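Local coordinates for protein predicted component of a thermophile-specific DNA repair system, contains a RAMP domain (Methanopyrus kandleri, PDB 4N0L) that binds CRISPR RNA as the Csm3 subunit of the type III-A interference machinery, an RRM-like RAMP protein that carries a zinc ion, at residues A[15-20]-A[265-270]; A[191-196]-A[214-219]; A[221-226]-A[304-309]; A[318-323]-A[344-349]. One frame throughout, in Å; residues are numbered along the deposited sequence.

How the contacts relate
Contacts 1, 3 and 4 all reach the five-stranded antiparallel sheet of the RRM-like core, whereas contact 2 lies at the surface beside it. Contact 1 pairs the two strands 7-16 and 268-278; its L16 also bonds through the backbone to G221 and S222 of contact 3, L16 O lying 2.9 Å from G221 N. Contact 2 joins contact 1 where T20 O meets V218 N at 2.8 Å, and V218 packs on F224 of contact 3. The centres of contacts 1 and 3 are about 13 Å apart. Contact 4 stands apart, about 28 Å from contact 1 between centres, on an edge strand, 318-321. All four lie away from the zinc site of H86, C88, C115 and C118.

Contact 1: residues A[15-20]-A[265-270]; sequences RLRTGT and YGRVEF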
loop_
_atom_site.group_PDB
_atom_site.type_symbol
_atom_site.label_atom_id
_atom_site.label_comp_id
_atom_site.label_asym_id
_atom_site.label_seq_id
_atom_site.Cartn_x
_atom_site.Cartn_y
_atom_site.Cartn_z
ATOM N N ARG A 15 10.544 -6.027 -9.485
ATOM C CA ARG A 15 11.056 -6.288 -10.825
ATOM C C ARG A 15 10.080 -5.785 -11.875
ATOM O O ARG A 15 8.886 -6.065 -11.801
ATOM C CB ARG A 15 11.320 -7.778 -11.044
ATOM C CG ARG A 15 11.878 -8.072 -12.432
ATOM C CD ARG A 15 12.062 -9.555 -12.690
ATOM N NE ARG A 15 12.506 -9.796 -14.060
ATOM C CZ ARG A 15 11.684 -9.983 -15.087
ATOM N NH1 ARG A 15 10.372 -9.967 -14.901
ATOM N NH2 ARG A 15 12.175 -10.190 -16.301
ATOM N N LEU A 16 10.584 -5.023 -12.842
ATOM C CA LEU A 16 9.759 -4.591 -13.964
ATOM C C LEU A 16 9.648 -5.689 -15.018
ATOM O O LEU A 16 10.660 -6.191 -15.505
ATOM C CB LEU A 16 10.329 -3.320 -14.597
ATOM C CG LEU A 16 10.232 -2.041 -13.766
ATOM C CD1 LEU A 16 11.385 -1.114 -14.091
ATOM C CD2 LEU A 16 8.902 -1.343 -14.004
ATOM N N ARG A 17 8.419 -6.057 -15.369
ATOM C CA ARG A 17 8.190 -7.013 -16.447
ATOM C C ARG A 17 8.245 -6.301 -17.792
ATOM O O ARG A 17 8.483 -6.924 -18.825
ATOM C CB ARG A 17 6.849 -7.734 -16.279
ATOM C CG ARG A 17 6.625 -8.333 -14.903
ATOM C CD ARG A 17 5.644 -9.499 -14.947
ATOM N NE ARG A 17 4.271 -9.070 -15.201
ATOM C CZ ARG A 17 3.714 -9.013 -16.407
ATOM N NH1 ARG A 17 4.409 -9.369 -17.480
ATOM N NH2 ARG A 17 2.458 -8.608 -16.541
ATOM N N THR A 18 8.010 -4.993 -17.773
ATOM C CA THR A 18 8.139 -4.171 -18.970
ATOM C C THR A 18 9.035 -2.976 -18.685
ATOM O O THR A 18 9.125 -2.516 -17.548
ATOM C CB THR A 18 6.770 -3.660 -19.478
ATOM O OG1 THR A 18 6.135 -2.880 -18.456
ATOM C CG2 THR A 18 5.868 -4.822 -19.863
ATOM N N GLY A 19 9.695 -2.469 -19.719
ATOM C CA GLY A 19 10.481 -1.259 -19.573
ATOM C C GLY A 19 9.570 -0.049 -19.552
ATOM O O GLY A 19 8.417 -0.132 -19.973
ATOM N N THR A 20 10.078 1.077 -19.060
ATOM C CA THR A 20 9.282 2.302 -19.004
ATOM C C THR A 20 10.085 3.532 -19.398
ATOM O O THR A 20 11.315 3.530 -19.353
ATOM C CB THR A 20 8.697 2.564 -17.588
ATOM O OG1 THR A 20 9.761 2.833 -16.668
ATOM C CG2 THR A 20 7.878 1.382 -17.091
ATOM N N TYR A 265 0.270 0.875 -17.002
ATOM C CA TYR A 265 1.606 1.229 -17.454
ATOM C C TYR A 265 2.638 0.874 -16.392
ATOM O O TYR A 265 2.474 1.213 -15.219
ATOM C CB TYR A 265 1.676 2.720 -17.791
ATOM C CG TYR A 265 2.978 3.148 -18.427
ATOM C CD1 TYR A 265 3.174 3.024 -19.796
ATOM C CD2 TYR A 265 4.008 3.682 -17.661
ATOM C CE1 TYR A 265 4.361 3.414 -20.386
ATOM C CE2 TYR A 265 5.200 4.075 -18.241
ATOM C CZ TYR A 265 5.370 3.938 -19.604
ATOM O OH TYR A 265 6.553 4.327 -20.190
ATOM N N GLY A 266 3.697 0.185 -16.806
ATOM C CA GLY A 266 4.732 -0.242 -15.882
ATOM C C GLY A 266 4.366 -1.522 -15.158
ATOM O O GLY A 266 3.943 -1.494 -14.003
ATOM N N ARG A 267 4.536 -2.650 -15.838
ATOM C CA ARG A 267 4.201 -3.947 -15.265
ATOM C C ARG A 267 5.286 -4.358 -14.273
ATOM O O ARG A 267 6.475 -4.266 -14.578
ATOM C CB ARG A 267 4.053 -5.003 -16.367
ATOM C CG ARG A 267 3.084 -4.624 -17.490
ATOM C CD ARG A 267 1.656 -4.419 -16.995
ATOM N NE ARG A 267 0.808 -3.818 -18.024
ATOM C CZ ARG A 267 -0.492 -3.577 -17.883
ATOM N NH1 ARG A 267 -1.111 -3.890 -16.753
ATOM N NH2 ARG A 267 -1.177 -3.025 -18.876
ATOM N N VAL A 268 4.886 -4.802 -13.085
ATOM C CA VAL A 268 5.862 -5.091 -12.037
ATOM C C VAL A 268 5.575 -6.371 -11.267
ATOM O O VAL A 268 4.449 -6.870 -11.244
ATOM C CB VAL A 268 5.955 -3.939 -10.998
ATOM C CG1 VAL A 268 6.440 -2.647 -11.645
ATOM C CG2 VAL A 268 4.619 -3.744 -10.283
ATOM N N GLU A 269 6.621 -6.892 -10.635
ATOM C CA GLU A 269 6.510 -8.014 -9.718
ATOM C C GLU A 269 7.018 -7.571 -8.357
ATOM O O GLU A 269 8.089 -6.969 -8.260
ATOM C CB GLU A 269 7.331 -9.208 -10.200
ATOM C CG GLU A 269 6.948 -9.765 -11.556
ATOM C CD GLU A 269 8.005 -10.717 -12.096
ATOM O OE1 GLU A 269 8.972 -11.010 -11.359
ATOM O OE2 GLU A 269 7.876 -11.165 -13.255
ATOM N N PHE A 270 6.266 -7.866 -7.305
ATOM C CA PHE A 270 6.769 -7.645 -5.956
ATOM C C PHE A 270 7.353 -8.936 -5.402
ATOM O O PHE A 270 6.623 -9.814 -4.943
ATOM C CB PHE A 270 5.663 -7.116 -5.040
ATOM C CG PHE A 270 5.146 -5.765 -5.439
ATOM C CD1 PHE A 270 4.010 -5.643 -6.223
ATOM C CD2 PHE A 270 5.807 -4.612 -5.038
ATOM C CE1 PHE A 270 3.536 -4.399 -6.594
ATOM C CE2 PHE A 270 5.340 -3.363 -5.405
ATOM C CZ PHE A 270 4.202 -3.255 -6.185
HETATM O O HOH W 1 8.680 -11.428 -15.885
#
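R15 and E269 face each other as an antiparallel hydrogen-bonded pair and are joined by two backbone bonds, R15 N to E269 O and E269 N to R15 O, the latter 2.7 Å long. One step on, L16 and V268 form the non-hydrogen-bonded pair, and R17 N then bonds to R267 O beyond the last paired residues. After that a side chain takes over: T18 OG1 accepts from R267 N at 3.1 Å, so a side-chain oxygen takes the place of a backbone carbonyl.

The charged groups lie on the face of R15 and E269. Their side chains run alongside each other, R15 extended with CG anti to the backbone N (chi1 -179°), which brings NH1 within 3.2 Å of E269 OE2 in a salt bridge. A water also donates to E269 OE2, while E269 OE1 forms a salt bridge with R271. R17 crosses E269 at about a right angle, its CD 3.3 Å from OE2, and lays one face of its guanidinium over R267 CB.

Carbon packing is lighter. On the face of L16 and V268, L16 CD2 meets V268 CG1 at 3.7 Å; T18 CG2 lies against R267 CG; and beyond the paired strands T20 CG2 rests 3.7 Å from G266 CA, while T20 CB approaches the ring of Y265, whose OH bonds to R21 N.

With arginine partners at both of its oxygens, the largely buried E269 carboxylate is probably held in its charged form, and partners on both oxygens would limit its rotation.

Contact 2: residues A[191-196]-A[214-219]; sequences AGEPTE and SMERVP
The carboxylates of E216 and E193 are the flat groups that join these segments. T195 N approaches E216 OE1 from above the carboxylate plane, 44° out of it, at 3.0 Å, and has a weak, longer bond to OE2. T195 OG1, by contrast, donates to E216 OE2 at 2.9 Å on its syn lone pair, the side of the other oxygen. Backbone and hydroxyl of one threonine therefore hold both oxygens of E216, whose OE1 also has a weak, long ion pair with R40. P194 CB lies on the same side of that plane as T195 N, 3.1 Å from E216 OE1.

The second carboxylate reaches the opposite way across the contact. E193 OE1 accepts from R217 N at 2.9 Å, again from above the plane, 51° out of it. E193 CG sits between its own backbone N and carbonyl carbon (chi1 66°), and the chain then runs extended to bring OE1 to that amide.

Prolines and alanine complete the contact. P219 CG packs on A191 CB at 3.8 Å and comes within 3.4 Å of E193 O, while P194 CD lies 4.0 Å from P219 CD and close to R217 O. The peptide bond before P194 is cis, and the rings of P194 and P219 both reach F188 of helix 181-191.

That helix closes in a Schellman motif, with G192 as the C-prime residue at positive phi, E193 N bonded to F188 O and G192 N to E189 O. The turn after the helix is tied to the weakly bonded strand 217-218, beside strand 20-21, by E193, and to the residue before that strand by E216 gripping T195.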
loop_
_atom_site.group_PDB
_atom_site.type_symbol
_atom_site.label_atom_id
_atom_site.label_comp_id
_atom_site.label_asym_id
_atom_site.label_seq_id
_atom_site.Cartn_x
_atom_site.Cartn_y
_atom_site.Cartn_z
ATOM N N ALA A 191 22.331 -2.389 -21.182
ATOM C CA ALA A 191 21.482 -1.650 -22.109
ATOM C C ALA A 191 22.088 -0.302 -22.487
ATOM O O ALA A 191 21.687 0.312 -23.474
ATOM C CB ALA A 191 20.096 -1.455 -21.509
ATOM N N GLY A 192 23.055 0.153 -21.698
ATOM C CA GLY A 192 23.669 1.447 -21.927
ATOM C C GLY A 192 22.749 2.584 -21.531
ATOM O O GLY A 192 22.917 3.719 -21.978
ATOM N N GLU A 193 21.775 2.277 -20.677
ATOM C CA GLU A 193 20.804 3.265 -20.222
ATOM C C GLU A 193 20.011 2.747 -19.022
ATOM O O GLU A 193 19.752 1.547 -18.914
ATOM C CB GLU A 193 19.838 3.636 -21.355
ATOM C CG GLU A 193 18.940 2.492 -21.811
ATOM C CD GLU A 193 17.816 2.955 -22.718
ATOM O OE1 GLU A 193 17.452 4.149 -22.653
ATOM O OE2 GLU A 193 17.295 2.127 -23.495
ATOM N N PRO A 194 19.636 3.652 -18.103
ATOM C CA PRO A 194 20.006 5.070 -18.119
ATOM C C PRO A 194 21.400 5.308 -17.543
ATOM O O PRO A 194 21.970 4.405 -16.929
ATOM C CB PRO A 194 18.931 5.709 -17.239
ATOM C CG PRO A 194 18.617 4.651 -16.257
ATOM C CD PRO A 194 18.665 3.362 -17.033
ATOM N N THR A 195 21.936 6.508 -17.736
ATOM C CA THR A 195 23.244 6.853 -17.193
ATOM C C THR A 195 23.072 7.779 -15.996
ATOM O O THR A 195 21.963 8.223 -15.699
ATOM C CB THR A 195 24.147 7.527 -18.244
ATOM O OG1 THR A 195 23.524 8.727 -18.717
ATOM C CG2 THR A 195 24.389 6.587 -19.418
ATOM N N GLU A 196 24.172 8.065 -15.307
ATOM C CA GLU A 196 24.124 8.940 -14.145
ATOM C C GLU A 196 23.839 10.374 -14.581
ATOM O O GLU A 196 24.683 11.030 -15.193
ATOM C CB GLU A 196 25.436 8.859 -13.365
ATOM C CG GLU A 196 25.374 9.437 -11.963
ATOM C CD GLU A 196 26.584 9.062 -11.130
ATOM O OE1 GLU A 196 27.647 9.692 -11.305
ATOM O OE2 GLU A 196 26.472 8.132 -10.303
ATOM N N SER A 214 12.879 11.601 -23.948
ATOM C CA SER A 214 13.494 11.695 -22.624
ATOM C C SER A 214 15.029 11.888 -22.637
ATOM O O SER A 214 15.512 12.791 -21.953
ATOM C CB SER A 214 13.121 10.467 -21.780
ATOM N N MET A 215 15.813 11.085 -23.373
ATOM C CA MET A 215 15.367 9.954 -24.191
ATOM C C MET A 215 15.835 8.617 -23.618
ATOM O O MET A 215 15.931 7.625 -24.342
ATOM C CB MET A 215 15.857 10.104 -25.637
ATOM C CG MET A 215 14.769 10.541 -26.610
ATOM S SD MET A 215 14.524 9.401 -27.991
ATOM C CE MET A 215 15.600 10.116 -29.231
ATOM N N GLU A 216 16.120 8.593 -22.319
ATOM C CA GLU A 216 16.552 7.362 -21.666
ATOM C C GLU A 216 15.374 6.660 -21.010
ATOM O O GLU A 216 14.428 7.298 -20.549
ATOM C CB GLU A 216 17.636 7.646 -20.627
ATOM C CG GLU A 216 18.991 7.990 -21.217
ATOM C CD GLU A 216 20.060 8.196 -20.165
ATOM O OE1 GLU A 216 19.720 8.145 -18.968
ATOM O OE2 GLU A 216 21.231 8.446 -20.530
ATOM N N ARG A 217 15.462 5.339 -20.948
ATOM C CA ARG A 217 14.385 4.492 -20.464
ATOM C C ARG A 217 14.887 3.544 -19.385
ATOM O O ARG A 217 16.092 3.350 -19.236
ATOM C CB ARG A 217 13.796 3.703 -21.625
ATOM C CG ARG A 217 13.053 4.554 -22.623
ATOM C CD ARG A 217 12.508 3.692 -23.733
ATOM N NE ARG A 217 11.490 2.768 -23.256
ATOM C CZ ARG A 217 10.221 3.107 -23.067
ATOM N NH1 ARG A 217 9.830 4.353 -23.304
ATOM N NH2 ARG A 217 9.350 2.207 -22.637
ATOM N N VAL A 218 13.965 2.971 -18.623
ATOM C CA VAL A 218 14.320 1.945 -17.651
ATOM C C VAL A 218 14.083 0.574 -18.282
ATOM O O VAL A 218 12.947 0.230 -18.595
ATOM C CB VAL A 218 13.496 2.075 -16.357
ATOM C CG1 VAL A 218 13.961 1.061 -15.329
ATOM C CG2 VAL A 218 13.612 3.482 -15.805
ATOM N N PRO A 219 15.157 -0.206 -18.486
ATOM C CA PRO A 219 15.039 -1.497 -19.177
ATOM C C PRO A 219 14.172 -2.501 -18.430
ATOM O O PRO A 219 14.085 -2.460 -17.203
ATOM C CB PRO A 219 16.486 -1.999 -19.252
ATOM C CG PRO A 219 17.333 -0.792 -19.039
ATOM C CD PRO A 219 16.552 0.117 -18.146
#

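Contact 3: residues A[221-226]-A[304-309]; sequences GSRFGL and EVTYLS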
loop_
_atom_site.group_PDB
_atom_site.type_symbol
_atom_site.label_atom_id
_atom_site.label_comp_id
_atom_site.label_asym_id
_atom_site.label_seq_id
_atom_site.Cartn_x
_atom_site.Cartn_y
_atom_site.Cartn_z
ATOM N N GLY A 221 13.312 -5.869 -16.646
ATOM C CA GLY A 221 14.161 -6.680 -15.794
ATOM C C GLY A 221 14.856 -5.876 -14.711
ATOM O O GLY A 221 15.511 -6.439 -13.832
ATOM N N SER A 222 14.714 -4.554 -14.776
ATOM C CA SER A 222 15.279 -3.670 -13.760
ATOM C C SER A 222 14.670 -3.962 -12.398
ATOM O O SER A 222 13.520 -4.393 -12.297
ATOM C CB SER A 222 15.050 -2.204 -14.127
ATOM O OG SER A 222 15.706 -1.877 -15.338
ATOM N N ARG A 223 15.443 -3.725 -11.346
ATOM C CA ARG A 223 15.006 -4.100 -10.014
ATOM C C ARG A 223 15.222 -2.970 -9.016
ATOM O O ARG A 223 16.290 -2.360 -8.965
ATOM C CB ARG A 223 15.727 -5.372 -9.570
ATOM C CG ARG A 223 15.319 -6.594 -10.386
ATOM C CD ARG A 223 16.341 -7.705 -10.288
ATOM N NE ARG A 223 16.124 -8.742 -11.293
ATOM C CZ ARG A 223 15.591 -9.932 -11.038
ATOM N NH1 ARG A 223 15.217 -10.241 -9.804
ATOM N NH2 ARG A 223 15.436 -10.815 -12.015
ATOM N N PHE A 224 14.183 -2.689 -8.239
ATOM C CA PHE A 224 14.216 -1.614 -7.261
ATOM C C PHE A 224 13.953 -2.174 -5.872
ATOM O O PHE A 224 13.091 -3.034 -5.697
ATOM C CB PHE A 224 13.197 -0.526 -7.619
ATOM C CG PHE A 224 13.437 0.109 -8.965
ATOM C CD1 PHE A 224 13.066 -0.540 -10.137
ATOM C CD2 PHE A 224 14.047 1.350 -9.058
ATOM C CE1 PHE A 224 13.296 0.039 -11.374
ATOM C CE2 PHE A 224 14.278 1.935 -10.295
ATOM C CZ PHE A 224 13.902 1.276 -11.454
ATOM N N GLY A 225 14.727 -1.711 -4.896
ATOM C CA GLY A 225 14.602 -2.179 -3.528
ATOM C C GLY A 225 13.209 -1.995 -2.964
ATOM O O GLY A 225 12.604 -0.938 -3.127
ATOM N N LEU A 226 12.707 -3.031 -2.316
ATOM C CA LEU A 226 11.403 -2.992 -1.686
ATOM C C LEU A 226 11.521 -3.189 -0.183
ATOM O O LEU A 226 11.850 -4.260 0.293
ATOM C CB LEU A 226 10.476 -4.044 -2.284
ATOM C CG LEU A 226 9.042 -4.026 -1.770
ATOM C CD1 LEU A 226 8.331 -2.746 -2.172
ATOM C CD2 LEU A 226 8.278 -5.233 -2.272
ATOM N N GLU A 304 17.623 -14.041 -7.537
ATOM C CA GLU A 304 16.167 -13.889 -7.513
ATOM C C GLU A 304 15.726 -12.619 -6.781
ATOM O O GLU A 304 14.776 -11.962 -7.207
ATOM C CB GLU A 304 15.507 -15.114 -6.869
ATOM C CG GLU A 304 15.762 -16.440 -7.588
ATOM C CD GLU A 304 15.142 -16.511 -8.982
ATOM O OE1 GLU A 304 14.393 -15.587 -9.369
ATOM O OE2 GLU A 304 15.414 -17.497 -9.699
ATOM N N VAL A 305 16.403 -12.268 -5.693
ATOM C CA VAL A 305 16.090 -11.030 -4.985
ATOM C C VAL A 305 17.390 -10.259 -4.774
ATOM O O VAL A 305 18.040 -10.384 -3.738
ATOM C CB VAL A 305 15.402 -11.288 -3.625
ATOM C CG1 VAL A 305 14.987 -9.972 -2.981
ATOM C CG2 VAL A 305 14.191 -12.195 -3.798
ATOM N N THR A 306 17.746 -9.444 -5.764
ATOM C CA THR A 306 19.061 -8.809 -5.815
ATOM C C THR A 306 19.272 -7.740 -4.748
ATOM O O THR A 306 20.410 -7.422 -4.401
ATOM C CB THR A 306 19.311 -8.178 -7.200
ATOM O OG1 THR A 306 18.507 -7.001 -7.350
ATOM C CG2 THR A 306 18.965 -9.169 -8.297
ATOM N N TYR A 307 18.174 -7.194 -4.233
ATOM C CA TYR A 307 18.236 -6.116 -3.251
ATOM C C TYR A 307 18.920 -6.559 -1.967
ATOM O O TYR A 307 19.549 -5.751 -1.281
ATOM C CB TYR A 307 16.829 -5.605 -2.934
ATOM C CG TYR A 307 16.781 -4.419 -1.990
ATOM C CD1 TYR A 307 17.564 -3.292 -2.215
ATOM C CD2 TYR A 307 15.939 -4.419 -0.884
ATOM C CE1 TYR A 307 17.509 -2.199 -1.363
ATOM C CE2 TYR A 307 15.878 -3.334 -0.026
ATOM C CZ TYR A 307 16.665 -2.227 -0.270
ATOM O OH TYR A 307 16.610 -1.150 0.586
ATOM N N LEU A 308 18.797 -7.844 -1.650
ATOM C CA LEU A 308 19.317 -8.372 -0.395
ATOM C C LEU A 308 20.835 -8.234 -0.290
ATOM O O LEU A 308 21.369 -8.066 0.806
ATOM C CB LEU A 308 18.910 -9.836 -0.220
ATOM C CG LEU A 308 17.401 -10.093 -0.132
ATOM C CD1 LEU A 308 17.116 -11.535 0.259
ATOM C CD2 LEU A 308 16.711 -9.124 0.827
ATOM N N SER A 309 21.524 -8.286 -1.425
ATOM C CA SER A 309 22.982 -8.179 -1.428
ATOM C C SER A 309 23.463 -6.762 -1.125
ATOM O O SER A 309 24.623 -6.560 -0.768
ATOM C CB SER A 309 23.551 -8.635 -2.777
ATOM O OG SER A 309 23.332 -10.019 -2.990
HETATM O O HOH W 2 15.684 -13.725 -11.097
#
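The ring of Y307 lies flat over the backbone of G225, a CH-pi contact in which G225 CA stands 3.4 Å from the ring centroid and 11° off its normal. Y307 has chi1 near 180° (-176°), with CG trans to N and beside the carbonyl carbon, which swings the ring out over the strand; L226 N comes over the same face. With no side chain on G225, the ring comes down directly on the backbone.

R223 sends an extended chain across T306 at about a right angle. With R223 CG beside the backbone N, its CD touches T306 CG2 at 3.6 Å. T306 OG1 lies between its own backbone N and carbonyl carbon (chi1 72°), which leaves OG1 to E13 and CG2 beside R223 CD. E304 O lies at the edge of the R223 guanidinium, near its plane, 3.1 Å from NH1. A water links R223 NH2 to E304 OE1. The stronger partners lie beyond the two segments: E13 forms a salt bridge with R223 NH1 and bonds T306 OG1, and R271 takes E304 OE1.

Strand 223-231 is thus flanked by the loop before strand 314-316, with Y182 of helix 181-191 touching both R223 and T306, while L308 reaches V11 and A273 on strands 7-16 and 268-278.

Contact 4: residues A[318-323]-A[344-349]; sequences IVIRAR and VGELPW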
loop_
_atom_site.group_PDB
_atom_site.type_symbol
_atom_site.label_atom_id
_atom_site.label_comp_id
_atom_site.label_asym_id
_atom_site.label_seq_id
_atom_site.Cartn_x
_atom_site.Cartn_y
_atom_site.Cartn_z
ATOM N N ILE A 318 11.259 -11.481 15.139
ATOM C CA ILE A 318 10.968 -12.689 14.382
ATOM C C ILE A 318 11.008 -12.388 12.889
ATOM O O ILE A 318 10.411 -11.416 12.427
ATOM C CB ILE A 318 9.596 -13.279 14.760
ATOM C CG1 ILE A 318 9.650 -13.889 16.163
ATOM C CG2 ILE A 318 9.161 -14.328 13.750
ATOM C CD1 ILE A 318 8.336 -14.461 16.639
ATOM N N VAL A 319 11.725 -13.221 12.141
ATOM C CA VAL A 319 11.807 -13.078 10.693
ATOM C C VAL A 319 11.119 -14.249 10.003
ATOM O O VAL A 319 11.517 -15.401 10.179
ATOM C CB VAL A 319 13.272 -12.994 10.213
ATOM C CG1 VAL A 319 13.346 -13.072 8.692
ATOM C CG2 VAL A 319 13.931 -11.719 10.724
ATOM N N ILE A 320 10.078 -13.954 9.232
ATOM C CA ILE A 320 9.393 -14.982 8.458
ATOM C C ILE A 320 9.885 -14.955 7.016
ATOM O O ILE A 320 9.578 -14.028 6.266
ATOM C CB ILE A 320 7.865 -14.792 8.462
ATOM C CG1 ILE A 320 7.341 -14.615 9.890
ATOM C CG2 ILE A 320 7.184 -15.964 7.764
ATOM C CD1 ILE A 320 7.615 -15.797 10.787
ATOM N N ARG A 321 10.638 -15.978 6.629
ATOM C CA ARG A 321 11.204 -16.050 5.289
ATOM C C ARG A 321 10.305 -16.854 4.368
ATOM O O ARG A 321 9.586 -17.748 4.816
ATOM C CB ARG A 321 12.599 -16.678 5.320
ATOM C CG ARG A 321 13.636 -15.877 6.082
ATOM C CD ARG A 321 14.874 -16.713 6.372
ATOM N NE ARG A 321 15.980 -15.880 6.832
ATOM C CZ ARG A 321 16.187 -15.556 8.104
ATOM N NH1 ARG A 321 17.217 -14.790 8.439
ATOM N NH2 ARG A 321 15.357 -15.993 9.040
ATOM N N ALA A 322 10.331 -16.520 3.083
ATOM C CA ALA A 322 9.659 -17.326 2.072
ATOM C C ALA A 322 10.219 -18.740 2.139
ATOM O O ALA A 322 9.500 -19.726 1.965
ATOM C CB ALA A 322 9.853 -16.732 0.690
ATOM N N ARG A 323 11.524 -18.810 2.389
ATOM C CA ARG A 323 12.262 -20.059 2.520
ATOM C C ARG A 323 11.738 -20.930 3.669
ATOM O O ARG A 323 11.840 -22.155 3.624
ATOM C CB ARG A 323 13.749 -19.724 2.709
ATOM C CG ARG A 323 14.614 -20.776 3.383
ATOM C CD ARG A 323 16.047 -20.265 3.505
ATOM N NE ARG A 323 16.457 -20.053 4.891
ATOM C CZ ARG A 323 17.347 -19.143 5.276
ATOM N NH1 ARG A 323 17.910 -18.345 4.379
ATOM N NH2 ARG A 323 17.666 -19.022 6.558
ATOM N N VAL A 344 0.895 -15.548 10.342
ATOM C CA VAL A 344 0.470 -14.823 11.538
ATOM C C VAL A 344 0.639 -15.677 12.798
ATOM O O VAL A 344 0.925 -15.159 13.880
ATOM C CB VAL A 344 -0.999 -14.350 11.404
ATOM C CG1 VAL A 344 -1.501 -13.734 12.701
ATOM C CG2 VAL A 344 -1.128 -13.354 10.262
ATOM N N GLY A 345 0.484 -16.989 12.643
ATOM C CA GLY A 345 0.700 -17.925 13.732
ATOM C C GLY A 345 2.093 -17.839 14.332
ATOM O O GLY A 345 2.285 -18.134 15.511
ATOM N N GLU A 346 3.066 -17.437 13.519
ATOM C CA GLU A 346 4.455 -17.381 13.960
ATOM C C GLU A 346 4.853 -15.991 14.458
ATOM O O GLU A 346 5.959 -15.807 14.967
ATOM C CB GLU A 346 5.388 -17.803 12.821
ATOM C CG GLU A 346 5.169 -19.220 12.305
ATOM C CD GLU A 346 5.319 -20.275 13.386
ATOM O OE1 GLU A 346 6.178 -20.102 14.278
ATOM O OE2 GLU A 346 4.581 -21.282 13.341
ATOM N N LEU A 347 3.955 -15.020 14.324
ATOM C CA LEU A 347 4.263 -13.640 14.697
ATOM C C LEU A 347 4.018 -13.398 16.186
ATOM O O LEU A 347 3.240 -14.116 16.810
ATOM C CB LEU A 347 3.437 -12.660 13.859
ATOM C CG LEU A 347 3.828 -12.567 12.382
ATOM C CD1 LEU A 347 2.767 -11.826 11.579
ATOM C CD2 LEU A 347 5.197 -11.921 12.216
ATOM N N PRO A 348 4.690 -12.389 16.766
ATOM C CA PRO A 348 4.529 -12.133 18.202
ATOM C C PRO A 348 3.262 -11.351 18.554
ATOM O O PRO A 348 3.308 -10.475 19.417
ATOM C CB PRO A 348 5.775 -11.312 18.541
ATOM C CG PRO A 348 6.069 -10.576 17.279
ATOM C CD PRO A 348 5.763 -11.560 16.183
ATOM N N TRP A 349 2.150 -11.670 17.900
ATOM C CA TRP A 349 0.862 -11.077 18.243
ATOM C C TRP A 349 -0.230 -12.136 18.141
ATOM O O TRP A 349 -0.063 -13.143 17.453
ATOM C CB TRP A 349 0.536 -9.897 17.326
ATOM C CG TRP A 349 1.506 -8.756 17.415
ATOM C CD1 TRP A 349 1.575 -7.808 18.395
ATOM C CD2 TRP A 349 2.541 -8.438 16.475
ATOM N NE1 TRP A 349 2.591 -6.921 18.125
ATOM C CE2 TRP A 349 3.200 -7.287 16.952
ATOM C CE3 TRP A 349 2.977 -9.015 15.278
ATOM C CZ2 TRP A 349 4.271 -6.703 16.275
ATOM C CZ3 TRP A 349 4.039 -8.434 14.606
ATOM C CH2 TRP A 349 4.674 -7.290 15.106
#
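Strand 318-321 runs past residues 344-349 without a backbone bond between them: the nearest CA pair, I318 and L347, is 6.8 Å apart, and I320 to E346 is 7.8 Å. Following helix 340-345, L347 N bonds back to V344 O at 3.1 Å, and the chain then extends through L347 before turning at P348.

I318 and I320, alternate residues of the strand, both point toward segment 344-349, while V319 points away. I318 CG1 lies beside the backbone N (chi1 -71°) and the chain runs out straight, carrying CD1 to within 3.2 Å of E346 O and, tip to tip, 3.9 Å from P348 CD. This is one of the two edge strands of the antiparallel sheet in the RRM-like core, bonded on its inner side to strand 268-278 through I318 with A277 and I320 with L275. I320 bends instead at chi2 (-61°), and its CD1 meets E346 CB at 3.6 Å with the two side chains about perpendicular. I320 CG1 packs obliquely on L347 CD2 at 4.2 Å. Inward, L347 continues onto A277 and onto I8 of strand 7-16; W349, one face of its ring against P348 CG, also reaches A277 and I8.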